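Local coordinates for protein rubisco operon transcriptional regulator (Synechocystis sp., PDB 5Y2W) that binds 2-phosphoglycolate in its regulatory domain and, as a LysR-type repressor, probably coordinates carbon and nitrogen metabolism, at residues L84-A95 against R170-F181. Residues are numbered along the deposited sequence; the frame is centred on the assembly and turned at random.
Sequences LVVIARRDHPLA and RSELTILDIDEF
Val86 CG1 packs against Leu176 CB (3.9 Å) on one face of an antiparallel strand pair. Leu176 can be followed outward: beyond CB, CG lies over Ala88 CB, CD1 reaches both that methyl (3.7 Å) and one face of the His92 ring, and CD2 turns to Ala95 CA and Leu94 O. Pro93 CD covers the other face of the imidazole, whose NE2 bonds Glu108. With CG1 anti to the backbone N (chi1 -180°), Val86 CG2 is turned over the centre of the Phe181 ring, 3.4 Å from the centroid, while Leu84 O meets the ring edge. A water bridges Val86 N and Leu176 O. Arg89 CG and CD run beside Glu172; the Arg89 guanidinium grips Asp91 side-on through NE and NH2, with NE to OD1 nearly straight (2.7 Å, 175°), while NH1 bonds Ala151 O. A leucine here would probably leave the Asp91 carboxylate without this cationic partner and free to turn, and Ala151 O without this donor. Ala88 and Thr174 exchange two backbone hydrogen bonds, Ala88 N to Thr174 O at 2.8 Å, pairing 173-176 with 81-89, which 157-160 flanks on its other side, in the three-stranded antiparallel sheet of a LysR-type, periplasmic-binding-protein-like effector domain.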
# COMPACT_ATOMS: atom_id res chain seq x y z
N LEU A 84 16.05 -0.95 -7.73
CA LEU A 84 15.94 -0.62 -6.31
C LEU A 84 17.03 0.37 -5.91
O LEU A 84 18.22 0.17 -6.19
CB LEU A 84 16.12 -1.87 -5.49
CG LEU A 84 15.24 -3.08 -5.79
CD1 LEU A 84 15.42 -4.11 -4.68
CD2 LEU A 84 13.77 -2.76 -5.93
N VAL A 85 16.66 1.46 -5.27
CA VAL A 85 17.64 2.50 -4.99
C VAL A 85 17.62 2.87 -3.52
O VAL A 85 16.63 2.65 -2.81
CB VAL A 85 17.38 3.76 -5.85
CG1 VAL A 85 17.64 3.51 -7.33
CG2 VAL A 85 15.95 4.30 -5.66
N VAL A 86 18.73 3.51 -3.10
CA VAL A 86 18.84 4.07 -1.77
C VAL A 86 18.14 5.44 -1.66
O VAL A 86 18.47 6.38 -2.36
CB VAL A 86 20.31 4.16 -1.31
CG1 VAL A 86 20.40 4.74 0.09
CG2 VAL A 86 20.95 2.77 -1.30
N ILE A 87 17.20 5.53 -0.72
CA ILE A 87 16.46 6.72 -0.52
C ILE A 87 16.75 7.27 0.85
O ILE A 87 16.79 6.53 1.84
CB ILE A 87 14.97 6.45 -0.65
CG1 ILE A 87 14.69 5.93 -2.08
CG2 ILE A 87 14.17 7.74 -0.37
CD1 ILE A 87 13.37 5.23 -2.20
N ALA A 88 16.93 8.57 0.90
CA ALA A 88 17.11 9.26 2.16
C ALA A 88 16.33 10.57 2.15
O ALA A 88 15.66 10.92 1.16
CB ALA A 88 18.58 9.54 2.40
N ARG A 89 16.39 11.28 3.26
CA ARG A 89 15.85 12.59 3.24
C ARG A 89 16.90 13.52 2.73
O ARG A 89 18.09 13.24 2.87
CB ARG A 89 15.35 12.99 4.60
CG ARG A 89 14.46 14.23 4.51
CD ARG A 89 13.71 14.41 5.80
NE ARG A 89 14.63 14.94 6.82
CZ ARG A 89 14.26 15.19 8.07
NH1 ARG A 89 13.00 14.96 8.42
NH2 ARG A 89 15.13 15.64 8.98
N ARG A 90 16.47 14.61 2.13
CA ARG A 90 17.36 15.53 1.43
C ARG A 90 18.35 16.29 2.36
O ARG A 90 19.30 16.85 1.89
CB ARG A 90 16.50 16.54 0.63
CG ARG A 90 15.67 17.48 1.50
CD ARG A 90 14.57 18.22 0.74
NE ARG A 90 15.09 19.16 -0.24
CZ ARG A 90 14.35 19.80 -1.15
NH1 ARG A 90 14.94 20.64 -2.00
NH2 ARG A 90 13.03 19.62 -1.23
N ASP A 91 18.17 16.26 3.67
CA ASP A 91 19.13 16.89 4.59
C ASP A 91 20.18 15.84 5.00
O ASP A 91 21.09 16.09 5.80
CB ASP A 91 18.40 17.46 5.83
CG ASP A 91 17.56 16.40 6.57
OD1 ASP A 91 17.23 15.29 6.04
OD2 ASP A 91 17.21 16.71 7.72
N HIS A 92 20.09 14.65 4.43
CA HIS A 92 21.06 13.65 4.80
C HIS A 92 22.41 14.19 4.37
O HIS A 92 22.51 14.79 3.32
CB HIS A 92 20.75 12.34 4.13
CG HIS A 92 21.52 11.19 4.66
ND1 HIS A 92 22.79 10.89 4.24
CD2 HIS A 92 21.18 10.21 5.54
CE1 HIS A 92 23.22 9.80 4.85
NE2 HIS A 92 22.25 9.36 5.63
N PRO A 93 23.46 13.95 5.17
CA PRO A 93 24.84 14.46 4.85
C PRO A 93 25.44 14.01 3.54
O PRO A 93 26.36 14.66 3.01
CB PRO A 93 25.69 13.92 6.03
CG PRO A 93 24.70 13.72 7.14
CD PRO A 93 23.40 13.34 6.51
N LEU A 94 24.97 12.86 3.05
CA LEU A 94 25.41 12.33 1.77
C LEU A 94 24.47 12.65 0.65
O LEU A 94 24.72 12.29 -0.51
CB LEU A 94 25.59 10.84 1.83
CG LEU A 94 26.51 10.35 2.92
CD1 LEU A 94 26.41 8.83 2.91
CD2 LEU A 94 27.93 10.88 2.72
N ALA A 95 23.42 13.39 0.95
CA ALA A 95 22.52 13.76 -0.10
C ALA A 95 23.32 14.62 -1.04
O ALA A 95 24.02 15.56 -0.60
CB ALA A 95 21.34 14.54 0.43
N ARG A 170 7.34 19.48 -3.31
CA ARG A 170 8.16 19.52 -2.10
C ARG A 170 8.44 18.10 -1.64
O ARG A 170 8.03 17.73 -0.54
CB ARG A 170 7.42 20.31 -1.00
CG ARG A 170 8.15 20.44 0.35
CD ARG A 170 9.35 21.37 0.24
NE ARG A 170 10.48 20.90 1.03
CZ ARG A 170 11.67 21.48 1.05
NH1 ARG A 170 12.64 20.97 1.80
NH2 ARG A 170 11.92 22.57 0.33
N SER A 171 9.11 17.30 -2.47
CA SER A 171 9.50 16.00 -1.98
C SER A 171 10.79 16.14 -1.17
O SER A 171 11.79 16.72 -1.59
CB SER A 171 9.67 14.94 -3.05
OG SER A 171 9.79 13.67 -2.40
N GLU A 172 10.72 15.60 0.02
CA GLU A 172 11.79 15.55 0.97
C GLU A 172 12.79 14.44 0.65
O GLU A 172 13.88 14.40 1.22
CB GLU A 172 11.15 15.29 2.34
CG GLU A 172 10.42 16.50 2.90
CD GLU A 172 11.41 17.53 3.41
OE1 GLU A 172 11.56 17.57 4.60
OE2 GLU A 172 12.08 18.22 2.63
N LEU A 173 12.42 13.55 -0.27
CA LEU A 173 13.13 12.32 -0.52
C LEU A 173 14.14 12.51 -1.61
O LEU A 173 13.95 13.27 -2.49
CB LEU A 173 12.18 11.22 -0.96
CG LEU A 173 11.06 10.99 -0.00
CD1 LEU A 173 10.31 9.78 -0.55
CD2 LEU A 173 11.61 10.76 1.40
N THR A 174 15.22 11.76 -1.55
CA THR A 174 16.29 11.91 -2.49
C THR A 174 16.94 10.54 -2.64
O THR A 174 16.93 9.74 -1.69
CB THR A 174 17.30 12.96 -1.95
OG1 THR A 174 18.26 13.24 -2.95
CG2 THR A 174 18.09 12.44 -0.75
N ILE A 175 17.50 10.29 -3.81
CA ILE A 175 18.27 9.08 -4.07
C ILE A 175 19.72 9.33 -3.73
O ILE A 175 20.32 10.28 -4.25
CB ILE A 175 18.14 8.62 -5.52
CG1 ILE A 175 16.72 8.11 -5.75
CG2 ILE A 175 19.09 7.49 -5.82
CD1 ILE A 175 16.28 8.10 -7.20
N LEU A 176 20.29 8.51 -2.84
CA LEU A 176 21.71 8.55 -2.59
C LEU A 176 22.46 7.69 -3.63
O LEU A 176 22.13 6.49 -3.85
CB LEU A 176 22.01 8.06 -1.19
CG LEU A 176 21.37 8.86 -0.03
CD1 LEU A 176 21.85 8.24 1.27
CD2 LEU A 176 21.74 10.33 -0.09
N ASP A 177 23.48 8.28 -4.23
CA ASP A 177 24.26 7.63 -5.33
C ASP A 177 25.31 6.72 -4.77
O ASP A 177 26.50 7.02 -4.82
CB ASP A 177 24.92 8.71 -6.23
CG ASP A 177 25.70 8.10 -7.42
OD1 ASP A 177 25.33 7.00 -7.92
OD2 ASP A 177 26.69 8.72 -7.86
N ILE A 178 24.86 5.64 -4.18
CA ILE A 178 25.67 4.69 -3.51
C ILE A 178 26.12 3.66 -4.51
O ILE A 178 25.31 3.26 -5.34
CB ILE A 178 24.87 3.91 -2.45
CG1 ILE A 178 24.09 4.82 -1.52
CG2 ILE A 178 25.80 2.97 -1.69
CD1 ILE A 178 24.90 5.82 -0.71
N ASP A 179 27.38 3.22 -4.41
CA ASP A 179 27.92 2.15 -5.25
C ASP A 179 27.11 0.89 -5.03
O ASP A 179 26.61 0.65 -3.92
CB ASP A 179 29.36 1.79 -4.86
CG ASP A 179 30.40 2.85 -5.27
OD1 ASP A 179 30.10 3.74 -6.10
OD2 ASP A 179 31.53 2.76 -4.74
N GLU A 180 27.07 0.07 -6.07
CA GLU A 180 26.31 -1.16 -6.15
C GLU A 180 24.85 -0.88 -6.32
O GLU A 180 24.06 -1.81 -6.41
CB GLU A 180 26.55 -2.07 -4.94
CG GLU A 180 28.02 -2.29 -4.60
CD GLU A 180 28.87 -2.84 -5.76
OE1 GLU A 180 30.10 -2.69 -5.71
OE2 GLU A 180 28.31 -3.43 -6.73
N PHE A 181 24.46 0.39 -6.39
CA PHE A 181 23.09 0.72 -6.65
C PHE A 181 23.01 1.34 -8.01
O PHE A 181 23.96 1.96 -8.42
CB PHE A 181 22.54 1.65 -5.56
CG PHE A 181 22.23 0.91 -4.30
CD1 PHE A 181 23.22 0.67 -3.35
CD2 PHE A 181 20.96 0.38 -4.11
CE1 PHE A 181 22.94 -0.03 -2.21
CE2 PHE A 181 20.67 -0.34 -2.99
CZ PHE A 181 21.66 -0.57 -2.04
O HOH W 1 20.86 4.41 -4.76
O HOH W 2 24.07 11.13 -3.02